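Local coordinates for mandelate racemase/muconate lactonizing protein (PDB 3VC5) that probably dehydrates D-glucarate to 5-dehydro-4-deoxy-D-glucarate with the help of magnesium, as an enolase-superfamily member of the glucarate dehydratase subfamily, at residues A[65-70]-A[343-348]; A[350-355]-A[390-395]; A[375-380]-A[397-402]. All blocks are in the same frame, centred on the assembly; numbering follows the deposited sequence.

Contact 1 of 3, residues A[65-70]-A[343-348]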
ATOM      1  N   THR A  65      22.644   4.428  13.893  1.00 28.63           N
ATOM      2  CA  THR A  65      22.642   5.266  12.688  1.00 29.52           C
ATOM      3  C   THR A  65      21.895   4.609  11.547  1.00 25.18           C
ATOM      4  O   THR A  65      21.820   3.377  11.442  1.00 27.22           O
ATOM      5  CB  THR A  65      24.063   5.550  12.206  1.00 26.99           C
ATOM      6  OG1 THR A  65      24.688   4.297  11.874  1.00 29.32           O
ATOM      7  CG2 THR A  65      24.833   6.265  13.324  1.00 28.68           C
ATOM      8  N   GLY A  66      21.312   5.451  10.713  1.00 24.68           N
ATOM      9  CA  GLY A  66      20.664   4.993   9.488  1.00 22.35           C
ATOM     10  C   GLY A  66      21.099   5.887   8.335  1.00 20.51           C
ATOM     11  O   GLY A  66      21.364   7.095   8.531  1.00 24.56           O
ATOM     12  N   LEU A  67      21.165   5.301   7.135  1.00 22.93           N
ATOM     13  CA  LEU A  67      21.610   6.011   5.934  1.00 24.98           C
ATOM     14  C   LEU A  67      20.486   6.215   4.912  1.00 23.90           C
ATOM     15  O   LEU A  67      19.645   5.313   4.688  1.00 23.59           O
ATOM     16  CB  LEU A  67      22.735   5.253   5.248  1.00 22.83           C
ATOM     17  CG  LEU A  67      24.001   5.123   6.104  1.00 24.20           C
ATOM     18  CD1 LEU A  67      24.974   4.172   5.387  1.00 26.58           C
ATOM     19  CD2 LEU A  67      24.654   6.494   6.374  1.00 25.78           C
ATOM     20  N   GLY A  68      20.500   7.374   4.272  1.00 22.50           N
ATOM     21  CA  GLY A  68      19.625   7.630   3.112  1.00 23.08           C
ATOM     22  C   GLY A  68      20.436   8.342   2.052  1.00 22.94           C
ATOM     23  O   GLY A  68      21.523   8.861   2.322  1.00 23.42           O
ATOM     24  N   GLU A  69      19.924   8.348   0.835  1.00 21.35           N
ATOM     25  CA  GLU A  69      20.636   8.924  -0.311  1.00 20.61           C
ATOM     26  C   GLU A  69      19.615   9.539  -1.253  1.00 21.38           C
ATOM     27  O   GLU A  69      18.599   8.920  -1.562  1.00 21.85           O
ATOM     28  CB  GLU A  69      21.486   7.863  -1.007  1.00 22.05           C
ATOM     29  CG  GLU A  69      22.172   8.382  -2.278  1.00 20.96           C
ATOM     30  CD  GLU A  69      22.926   7.305  -3.051  1.00 20.23           C
ATOM     31  OE1 GLU A  69      23.295   6.241  -2.487  1.00 21.68           O
ATOM     32  OE2 GLU A  69      23.154   7.545  -4.264  1.00 20.79           O
ATOM     33  N   THR A  70      19.884  10.758  -1.702  1.00 20.82           N
ATOM     34  CA  THR A  70      18.931  11.463  -2.551  1.00 19.78           C
ATOM     35  C   THR A  70      19.704  12.368  -3.523  1.00 20.59           C
ATOM     36  O   THR A  70      20.943  12.297  -3.604  1.00 21.55           O
ATOM     37  CB  THR A  70      17.913  12.228  -1.702  1.00 23.07           C
ATOM     38  OG1 THR A  70      16.903  12.801  -2.548  1.00 22.28           O
ATOM     39  CG2 THR A  70      18.579  13.326  -0.855  1.00 22.10           C
ATOM     40  N   LEU A 343      24.684   5.773  -5.640  1.00 18.51           N
ATOM     41  CA  LEU A 343      25.702   5.034  -4.901  1.00 19.38           C
ATOM     42  C   LEU A 343      25.087   3.843  -4.147  1.00 22.21           C
ATOM     43  O   LEU A 343      23.957   3.396  -4.459  1.00 22.22           O
ATOM     44  CB  LEU A 343      26.432   6.008  -3.961  1.00 19.79           C
ATOM     45  CG  LEU A 343      27.057   7.201  -4.678  1.00 20.55           C
ATOM     46  CD1 LEU A 343      27.699   8.110  -3.628  1.00 23.12           C
ATOM     47  CD2 LEU A 343      28.104   6.728  -5.697  1.00 24.37           C
ATOM     48  N   GLY A 344      25.830   3.285  -3.196  1.00 20.88           N
ATOM     49  CA  GLY A 344      25.450   2.014  -2.606  1.00 22.07           C
ATOM     50  C   GLY A 344      24.315   2.084  -1.582  1.00 21.35           C
ATOM     51  O   GLY A 344      23.669   1.082  -1.300  1.00 23.22           O
ATOM     52  N   ILE A 345      24.074   3.261  -1.008  1.00 22.34           N
ATOM     53  CA  ILE A 345      22.940   3.402  -0.083  1.00 22.61           C
ATOM     54  C   ILE A 345      21.658   3.251  -0.901  1.00 23.37           C
ATOM     55  O   ILE A 345      20.778   2.444  -0.565  1.00 22.62           O
ATOM     56  CB  ILE A 345      22.985   4.739   0.656  1.00 23.03           C
ATOM     57  CG1 ILE A 345      24.203   4.755   1.597  1.00 23.64           C
ATOM     58  CG2 ILE A 345      21.633   4.995   1.411  1.00 21.66           C
ATOM     59  CD1 ILE A 345      24.602   6.190   2.001  1.00 23.99           C
ATOM     60  N   SER A 346      21.588   3.979  -2.010  1.00 20.45           N
ATOM     61  CA  SER A 346      20.446   3.849  -2.949  1.00 22.44           C
ATOM     62  C   SER A 346      20.366   2.412  -3.478  1.00 21.86           C
ATOM     63  O   SER A 346      19.283   1.847  -3.548  1.00 21.61           O
ATOM     64  CB  SER A 346      20.568   4.816  -4.121  1.00 22.56           C
ATOM     65  OG  SER A 346      20.201   6.101  -3.670  1.00 21.90           O
ATOM     66  N   LEU A 347      21.506   1.808  -3.827  1.00 20.71           N
ATOM     67  CA  LEU A 347      21.457   0.421  -4.359  1.00 22.00           C
ATOM     68  C   LEU A 347      20.912  -0.547  -3.310  1.00 17.83           C
ATOM     69  O   LEU A 347      20.073  -1.417  -3.634  1.00 21.23           O
ATOM     70  CB  LEU A 347      22.829  -0.084  -4.825  1.00 21.31           C
ATOM     71  CG  LEU A 347      22.808  -1.451  -5.543  1.00 21.15           C
ATOM     72  CD1 LEU A 347      21.930  -1.472  -6.775  1.00 23.58           C
ATOM     73  CD2 LEU A 347      24.230  -1.856  -5.917  1.00 21.86           C
ATOM     74  N   ALA A 348      21.310  -0.374  -2.042  1.00 21.28           N
ATOM     75  CA  ALA A 348      20.809  -1.264  -0.970  1.00 21.99           C
ATOM     76  C   ALA A 348      19.287  -1.052  -0.849  1.00 21.60           C
ATOM     77  O   ALA A 348      18.519  -2.013  -0.776  1.00 22.12           O
ATOM     78  CB  ALA A 348      21.475  -0.959   0.343  1.00 22.81           C
TER
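Glu69 lays its extended side chain across the first turn of helix 344-355, its carboxylate reaching back to the N-cap residue Leu343; Ser346 OG lies beside it, 3.0 Å from Glu69 CD, without a hydrogen bond to either oxygen. CG stands anti to the backbone N (chi1 176°), which, with the extended chain, carries the acid from strand 65-71 to the start of the helix. The two oxygens divide the work. OE2 takes the amide of Leu343 at 2.7 Å between OE2 and N, through the lone pair on the side of the other oxygen. OE1 accepts Ser346 N at 2.9 Å, a fairly straight bond that arrives from above the carboxylate plane, 54° out of it. Arg53 of the neighbouring strand 50-60 makes a salt bridge to OE2 and also bonds Ser346 OG, whose stronger partner is His313.

Next to this polar grip the contact is apolar. Ile345 crosses Leu67 at about a right angle, its CD1 3.9 Å from Leu67 CB, while its CG2 presses on the strand backbone, 3.6 Å from Gly68 C. The strand belongs to the three-stranded sheet of the N-terminal capping domain and the helix to the barrel domain, so the acid ties the two together. Buried at the amino end of a helix and paired with an arginine, Glu69 is probably held as the carboxylate, with both oxygens engaged.

Contact 2 of 3, residues A[350-355]-A[390-395]; sequences MTHLAA and PVPDGP
Helix 344-355 follows barrel strand 334-337 in the modified TIM barrel of this family, and the loop leaving the short strand 388-390, which pairs antiparallel with strand 161-169, packs on it. Val391 and Pro392 carry the loop side; Thr351 and His352 carry the helix side, and no hydrogen bond runs directly between the two segments. The imidazole of His352 meets both loop residues obliquely. Val391 CG1 comes to 3.7 Å from His352 CE1. The Pro392 and His352 side chains approach each other from opposite directions, Pro392 CD lying 3.8 Å from His352 NE2. With chi1 at 180°, Val391 CG1 sits anti to its own backbone N, and this places the methyl at the ring. Ala355 CB also lies towards Val391 CG2, but the two carbons are modelled too close together for that approach to be trusted. One helical turn before Ala355, the methyl of Thr351 comes loosely up to the loop backbone, with CG2 4.2 Å from Val391 CA.

Polar ends are satisfied from outside the pair: His352 ND1 bonds Ala151 N and NE2 bonds Leu397 O, which engages both ring nitrogens and fixes the rotation of the imidazole, while Thr351 OG1 meets Tyr164 OH and the carbonyl of Leu347.

On the helix, strand 161-169 packs through Val162, against Thr351, Ala354 and Ala355, and strand 334-337 packs through Met337, against Met350, Leu353 and Ala354; Pro149 touches His352.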
ATOM      1  N   MET A 350      17.095   0.157  -3.076  1.00 20.26           N
ATOM      2  CA  MET A 350      16.468  -0.402  -4.267  1.00 20.83           C
ATOM      3  C   MET A 350      16.292  -1.892  -4.157  1.00 20.78           C
ATOM      4  O   MET A 350      15.254  -2.458  -4.537  1.00 22.55           O
ATOM      5  CB  MET A 350      17.258  -0.040  -5.541  1.00 21.35           C
ATOM      6  CG  MET A 350      17.273   1.468  -5.829  1.00 21.95           C
ATOM      7  SD  MET A 350      18.696   1.962  -6.860  1.00 22.93           S
ATOM      8  CE  MET A 350      18.166   1.425  -8.465  1.00 22.94           C
ATOM      9  N   THR A 351      17.336  -2.539  -3.660  1.00 21.29           N
ATOM     10  CA  THR A 351      17.379  -3.989  -3.607  1.00 21.40           C
ATOM     11  C   THR A 351      16.431  -4.558  -2.543  1.00 20.38           C
ATOM     12  O   THR A 351      15.708  -5.514  -2.809  1.00 24.00           O
ATOM     13  CB  THR A 351      18.835  -4.457  -3.404  1.00 21.31           C
ATOM     14  OG1 THR A 351      19.614  -4.005  -4.527  1.00 22.27           O
ATOM     15  CG2 THR A 351      18.927  -5.989  -3.275  1.00 24.46           C
ATOM     16  N   HIS A 352      16.410  -3.965  -1.349  1.00 23.21           N
ATOM     17  CA  HIS A 352      15.463  -4.420  -0.335  1.00 21.53           C
ATOM     18  C   HIS A 352      14.030  -4.201  -0.804  1.00 21.68           C
ATOM     19  O   HIS A 352      13.166  -5.069  -0.594  1.00 24.08           O
ATOM     20  CB  HIS A 352      15.683  -3.694   1.024  1.00 22.08           C
ATOM     21  CG  HIS A 352      16.878  -4.186   1.768  1.00 24.27           C
ATOM     22  ND1 HIS A 352      16.813  -5.248   2.646  1.00 23.09           N
ATOM     23  CD2 HIS A 352      18.162  -3.743   1.796  1.00 24.15           C
ATOM     24  CE1 HIS A 352      18.017  -5.458   3.160  1.00 23.16           C
ATOM     25  NE2 HIS A 352      18.852  -4.561   2.662  1.00 24.03           N
ATOM     26  N   LEU A 353      13.771  -3.044  -1.418  1.00 21.92           N
ATOM     27  CA  LEU A 353      12.408  -2.764  -1.892  1.00 22.49           C
ATOM     28  C   LEU A 353      12.000  -3.809  -2.943  1.00 22.15           C
ATOM     29  O   LEU A 353      10.931  -4.447  -2.850  1.00 24.09           O
ATOM     30  CB  LEU A 353      12.329  -1.351  -2.489  1.00 23.80           C
ATOM     31  CG  LEU A 353      11.028  -0.996  -3.243  1.00 22.60           C
ATOM     32  CD1 LEU A 353       9.790  -1.060  -2.315  1.00 23.80           C
ATOM     33  CD2 LEU A 353      11.179   0.386  -3.872  1.00 23.78           C
ATOM     34  N   ALA A 354      12.834  -3.988  -3.968  1.00 22.53           N
ATOM     35  CA  ALA A 354      12.477  -4.960  -5.019  1.00 22.74           C
ATOM     36  C   ALA A 354      12.381  -6.396  -4.473  1.00 23.48           C
ATOM     37  O   ALA A 354      11.506  -7.162  -4.895  1.00 25.50           O
ATOM     38  CB  ALA A 354      13.473  -4.901  -6.176  1.00 24.10           C
ATOM     39  N   ALA A 355      13.290  -6.781  -3.568  1.00 23.73           N
ATOM     40  CA  ALA A 355      13.277  -8.152  -3.051  1.00 25.00           C
ATOM     41  C   ALA A 355      11.993  -8.488  -2.295  1.00 24.65           C
ATOM     42  O   ALA A 355      11.551  -9.646  -2.289  1.00 24.87           O
ATOM     43  CB  ALA A 355      14.517  -8.408  -2.130  1.00 25.97           C
ATOM     44  N   PRO A 390      22.222 -10.017  -4.619  1.00 27.09           N
ATOM     45  CA  PRO A 390      21.627 -10.726  -3.502  1.00 28.12           C
ATOM     46  C   PRO A 390      21.238  -9.758  -2.367  1.00 28.65           C
ATOM     47  O   PRO A 390      21.963  -8.792  -2.087  1.00 27.85           O
ATOM     48  CB  PRO A 390      22.755 -11.691  -3.064  1.00 27.65           C
ATOM     49  CG  PRO A 390      23.662 -11.834  -4.268  1.00 29.81           C
ATOM     50  CD  PRO A 390      23.615 -10.448  -4.898  1.00 28.80           C
ATOM     51  N   VAL A 391      20.082  -9.985  -1.747  1.00 29.12           N
ATOM     52  CA  VAL A 391      19.685  -9.147  -0.613  1.00 34.93           C
ATOM     53  C   VAL A 391      20.753  -9.195   0.475  1.00 35.21           C
ATOM     54  O   VAL A 391      21.144 -10.288   0.914  1.00 41.64           O
ATOM     55  CB  VAL A 391      18.353  -9.579   0.016  1.00 40.79           C
ATOM     56  CG1 VAL A 391      18.017  -8.649   1.211  1.00 43.37           C
ATOM     57  CG2 VAL A 391      17.248  -9.577  -1.020  1.00 44.54           C
ATOM     58  N   PRO A 392      21.230  -8.027   0.928  1.00 35.63           N
ATOM     59  CA  PRO A 392      22.290  -8.065   1.952  1.00 43.65           C
ATOM     60  C   PRO A 392      21.819  -8.808   3.197  1.00 54.25           C
ATOM     61  O   PRO A 392      20.617  -8.835   3.489  1.00 51.15           O
ATOM     62  CB  PRO A 392      22.531  -6.589   2.267  1.00 41.10           C
ATOM     63  CG  PRO A 392      22.143  -5.873   0.996  1.00 38.25           C
ATOM     64  CD  PRO A 392      21.010  -6.677   0.393  1.00 33.86           C
ATOM     65  N   ASP A 393      22.750  -9.419   3.924  1.00 64.41           N
ATOM     66  CA  ASP A 393      22.354 -10.216   5.080  1.00 72.48           C
ATOM     67  C   ASP A 393      22.320  -9.420   6.385  1.00 73.06           C
ATOM     68  O   ASP A 393      21.465  -9.665   7.236  1.00 76.70           O
ATOM     69  CB  ASP A 393      23.172 -11.516   5.196  1.00 76.03           C
ATOM     70  CG  ASP A 393      24.660 -11.298   5.023  1.00 84.88           C
ATOM     71  OD1 ASP A 393      25.306 -12.117   4.330  1.00 84.48           O
ATOM     72  OD2 ASP A 393      25.187 -10.318   5.586  1.00 86.21           O
ATOM     73  N   GLY A 394      23.217  -8.449   6.532  1.00 65.76           N
ATOM     74  CA  GLY A 394      23.251  -7.658   7.761  1.00 56.27           C
ATOM     75  C   GLY A 394      21.888  -7.079   8.108  1.00 46.53           C
ATOM     76  O   GLY A 394      20.951  -7.129   7.287  1.00 46.67           O
ATOM     77  N   PRO A 395      21.753  -6.543   9.337  1.00 43.19           N
ATOM     78  CA  PRO A 395      20.554  -5.826   9.790  1.00 37.98           C
ATOM     79  C   PRO A 395      20.421  -4.492   9.066  1.00 32.46           C
ATOM     80  O   PRO A 395      21.414  -3.950   8.577  1.00 32.66           O
ATOM     81  CB  PRO A 395      20.844  -5.539  11.265  1.00 33.57           C
ATOM     82  CG  PRO A 395      22.325  -5.636  11.389  1.00 46.34           C
ATOM     83  CD  PRO A 395      22.726  -6.722  10.424  1.00 44.76           C
TER

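Contact 3 of 3, residues A[375-380]-A[397-402]; sequences DVVAPG and LGVELD
Val377 and Val376 have the most surface buried here, followed by Ala378, and their backbones dock on Glu400-Asp402 through a single antiparallel bridge, Val377 and Leu401 forming its non-hydrogen-bonded pair. Two backbone hydrogen bonds frame it: Asp402 N gives to Val376 O at 2.8 Å, and Ala378 N gives to Glu400 O at 2.9 Å. Between them Val377 CA comes 3.2 Å from Glu400 O, so Glu400 O receives both the amide of Ala378 and this CA-H. A bound water extends the pairing by one step, donating to Ala378 O and accepting from Glu400 N at 3.0 Å.

Apolar side chains flank the bridge. Val377 meets Val399 obliquely, its CG1 3.9 Å from Val399 CB; chi1 of -55° puts CG1 anti to the carbonyl carbon, from where it reaches Val399. Leu401 starts away from the other segment but bends back at its tip, where CD1 lies 3.3 Å from Val376 O and 4.3 Å from Val376 CB. Asp375 OD1 holds the amide of Val376.

The bridge joins the loop before strand 388-390 to the loop after it. Asp402 is the N-cap of helix 403-415, with OD1 bonded to Ala405 N, and Met409 of that helix touches Val376. Ile345 of helix 344-355 packs on both Val376 and Val377, while Leu67 of strand 65-71 lies against Val399 and Leu401.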
ATOM      1  N   ASP A 375      32.042   4.713  -4.347  1.00 23.85           N
ATOM      2  CA  ASP A 375      30.978   4.501  -3.383  1.00 22.52           C
ATOM      3  C   ASP A 375      31.337   5.113  -2.044  1.00 24.38           C
ATOM      4  O   ASP A 375      32.509   5.450  -1.817  1.00 26.08           O
ATOM      5  CB  ASP A 375      30.670   3.018  -3.220  1.00 23.10           C
ATOM      6  CG  ASP A 375      29.181   2.742  -2.958  1.00 23.65           C
ATOM      7  OD1 ASP A 375      28.465   3.646  -2.442  1.00 24.27           O
ATOM      8  OD2 ASP A 375      28.730   1.617  -3.283  1.00 25.50           O
ATOM      9  N   VAL A 376      30.319   5.302  -1.197  1.00 22.41           N
ATOM     10  CA  VAL A 376      30.531   5.765   0.171  1.00 21.82           C
ATOM     11  C   VAL A 376      30.258   4.675   1.213  1.00 24.03           C
ATOM     12  O   VAL A 376      30.324   4.953   2.427  1.00 27.67           O
ATOM     13  CB  VAL A 376      29.686   7.037   0.497  1.00 22.60           C
ATOM     14  CG1 VAL A 376      30.138   8.221  -0.367  1.00 25.63           C
ATOM     15  CG2 VAL A 376      28.192   6.720   0.342  1.00 24.99           C
ATOM     16  N   VAL A 377      29.931   3.451   0.782  1.00 25.10           N
ATOM     17  CA  VAL A 377      29.775   2.351   1.752  1.00 24.85           C
ATOM     18  C   VAL A 377      30.926   1.363   1.541  1.00 29.97           C
ATOM     19  O   VAL A 377      31.544   1.340   0.466  1.00 30.69           O
ATOM     20  CB  VAL A 377      28.414   1.629   1.652  1.00 22.67           C
ATOM     21  CG1 VAL A 377      27.257   2.651   1.794  1.00 27.99           C
ATOM     22  CG2 VAL A 377      28.291   0.910   0.301  1.00 25.90           C
ATOM     23  N   ALA A 378      31.188   0.532   2.543  0.50 32.68           N
ATOM     24  CA  ALA A 378      32.200  -0.526   2.444  0.50 38.08           C
ATOM     25  C   ALA A 378      31.844  -1.538   1.341  0.50 40.83           C
ATOM     26  O   ALA A 378      30.677  -1.865   1.163  0.50 37.10           O
ATOM     27  CB  ALA A 378      32.327  -1.223   3.778  0.50 38.11           C
ATOM     28  N   PRO A 379      32.855  -2.053   0.624  0.50 45.15           N
ATOM     29  CA  PRO A 379      32.744  -2.788  -0.662  0.50 48.07           C
ATOM     30  C   PRO A 379      32.083  -4.189  -0.718  0.50 52.75           C
ATOM     31  O   PRO A 379      31.659  -4.615  -1.800  0.50 53.41           O
ATOM     32  CB  PRO A 379      34.209  -2.906  -1.113  0.50 50.98           C
ATOM     33  CG  PRO A 379      34.990  -2.884   0.163  0.50 48.72           C
ATOM     34  CD  PRO A 379      34.265  -1.901   1.043  0.50 44.69           C
ATOM     35  N   GLY A 380      31.992  -4.904   0.402  0.50 53.38           N
ATOM     36  CA  GLY A 380      31.651  -6.333   0.342  0.50 51.95           C
ATOM     37  C   GLY A 380      30.193  -6.762   0.408  0.50 47.06           C
ATOM     38  O   GLY A 380      29.881  -7.944   0.260  0.50 48.84           O
ATOM     39  N   LEU A 397      19.831  -1.818   6.215  1.00 25.02           N
ATOM     40  CA  LEU A 397      20.125  -1.888   4.779  1.00 23.07           C
ATOM     41  C   LEU A 397      21.239  -2.880   4.475  1.00 24.45           C
ATOM     42  O   LEU A 397      21.380  -3.340   3.338  1.00 24.56           O
ATOM     43  CB  LEU A 397      20.497  -0.502   4.236  1.00 22.66           C
ATOM     44  CG  LEU A 397      19.362   0.520   4.126  1.00 22.24           C
ATOM     45  CD1 LEU A 397      19.951   1.910   3.836  1.00 24.83           C
ATOM     46  CD2 LEU A 397      18.330   0.093   3.051  1.00 24.81           C
ATOM     47  N   GLY A 398      22.034  -3.196   5.483  1.00 24.88           N
ATOM     48  CA  GLY A 398      23.148  -4.153   5.328  1.00 26.48           C
ATOM     49  C   GLY A 398      24.393  -3.477   4.767  1.00 27.54           C
ATOM     50  O   GLY A 398      25.280  -4.145   4.233  1.00 31.54           O
ATOM     51  N   VAL A 399      24.466  -2.144   4.862  1.00 26.78           N
ATOM     52  CA  VAL A 399      25.674  -1.427   4.421  1.00 26.90           C
ATOM     53  C   VAL A 399      26.290  -0.621   5.545  1.00 29.02           C
ATOM     54  O   VAL A 399      25.624  -0.292   6.521  1.00 34.50           O
ATOM     55  CB  VAL A 399      25.415  -0.497   3.202  1.00 25.73           C
ATOM     56  CG1 VAL A 399      25.061  -1.338   1.965  1.00 26.71           C
ATOM     57  CG2 VAL A 399      24.337   0.582   3.511  1.00 27.49           C
ATOM     58  N   GLU A 400      27.571  -0.302   5.407  1.00 29.93           N
ATOM     59  CA  GLU A 400      28.275   0.428   6.443  1.00 30.01           C
ATOM     60  C   GLU A 400      28.884   1.650   5.781  1.00 29.60           C
ATOM     61  O   GLU A 400      29.616   1.515   4.809  1.00 29.59           O
ATOM     62  CB  GLU A 400      29.400  -0.436   7.057  1.00 33.15           C
ATOM     63  CG  GLU A 400      30.079   0.224   8.242  1.00 51.52           C
ATOM     64  CD  GLU A 400      31.300  -0.549   8.735  1.00 67.62           C
ATOM     65  OE1 GLU A 400      31.385  -1.776   8.496  1.00 70.67           O
ATOM     66  OE2 GLU A 400      32.179   0.081   9.363  1.00 74.97           O
ATOM     67  N   LEU A 401      28.588   2.835   6.304  1.00 28.17           N
ATOM     68  CA  LEU A 401      29.203   4.059   5.819  1.00 28.40           C
ATOM     69  C   LEU A 401      30.735   4.016   5.983  1.00 26.60           C
ATOM     70  O   LEU A 401      31.257   3.640   7.033  1.00 28.42           O
ATOM     71  CB  LEU A 401      28.644   5.247   6.600  1.00 28.14           C
ATOM     72  CG  LEU A 401      29.085   6.619   6.093  1.00 28.83           C
ATOM     73  CD1 LEU A 401      28.637   6.826   4.633  1.00 26.79           C
ATOM     74  CD2 LEU A 401      28.551   7.711   7.018  1.00 28.65           C
ATOM     75  N   ASP A 402      31.447   4.367   4.922  1.00 24.22           N
ATOM     76  CA  ASP A 402      32.894   4.542   4.973  1.00 24.39           C
ATOM     77  C   ASP A 402      33.110   6.042   5.082  1.00 24.28           C
ATOM     78  O   ASP A 402      32.953   6.791   4.091  1.00 25.49           O
ATOM     79  CB  ASP A 402      33.522   4.012   3.682  1.00 28.64           C
ATOM     80  CG  ASP A 402      35.036   4.154   3.658  1.00 32.83           C
ATOM     81  OD1 ASP A 402      35.585   5.135   4.204  1.00 31.88           O
ATOM     82  OD2 ASP A 402      35.681   3.276   3.065  1.00 45.77           O
TER
HETATM   83  O   HOH W   1      28.913  -1.800   3.245  1.00 32.05           O

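How the contacts relate
Contacts 1 and 2 use successive parts of helix 344-355: its amino end holds the strand of the capping domain, its later turns hold the loop 390-395, with centres about 12 Å apart. Contact 3, about 9 Å from the centre of contact 1, joins it through Gly344 N to Asp375 OD1 (2.8 Å) and Ile345 CG1 to Val377 CG1 (3.7 Å). Its centre lies about 13 Å from that of contact 2, where His352 NE2 reaches Leu397 O at 2.9 Å. Contact 1 is near the probable active site, the side chain of Ser346 being about 10 Å from that of His338, a predicted proton acceptor; the others lie away from the annotated sites.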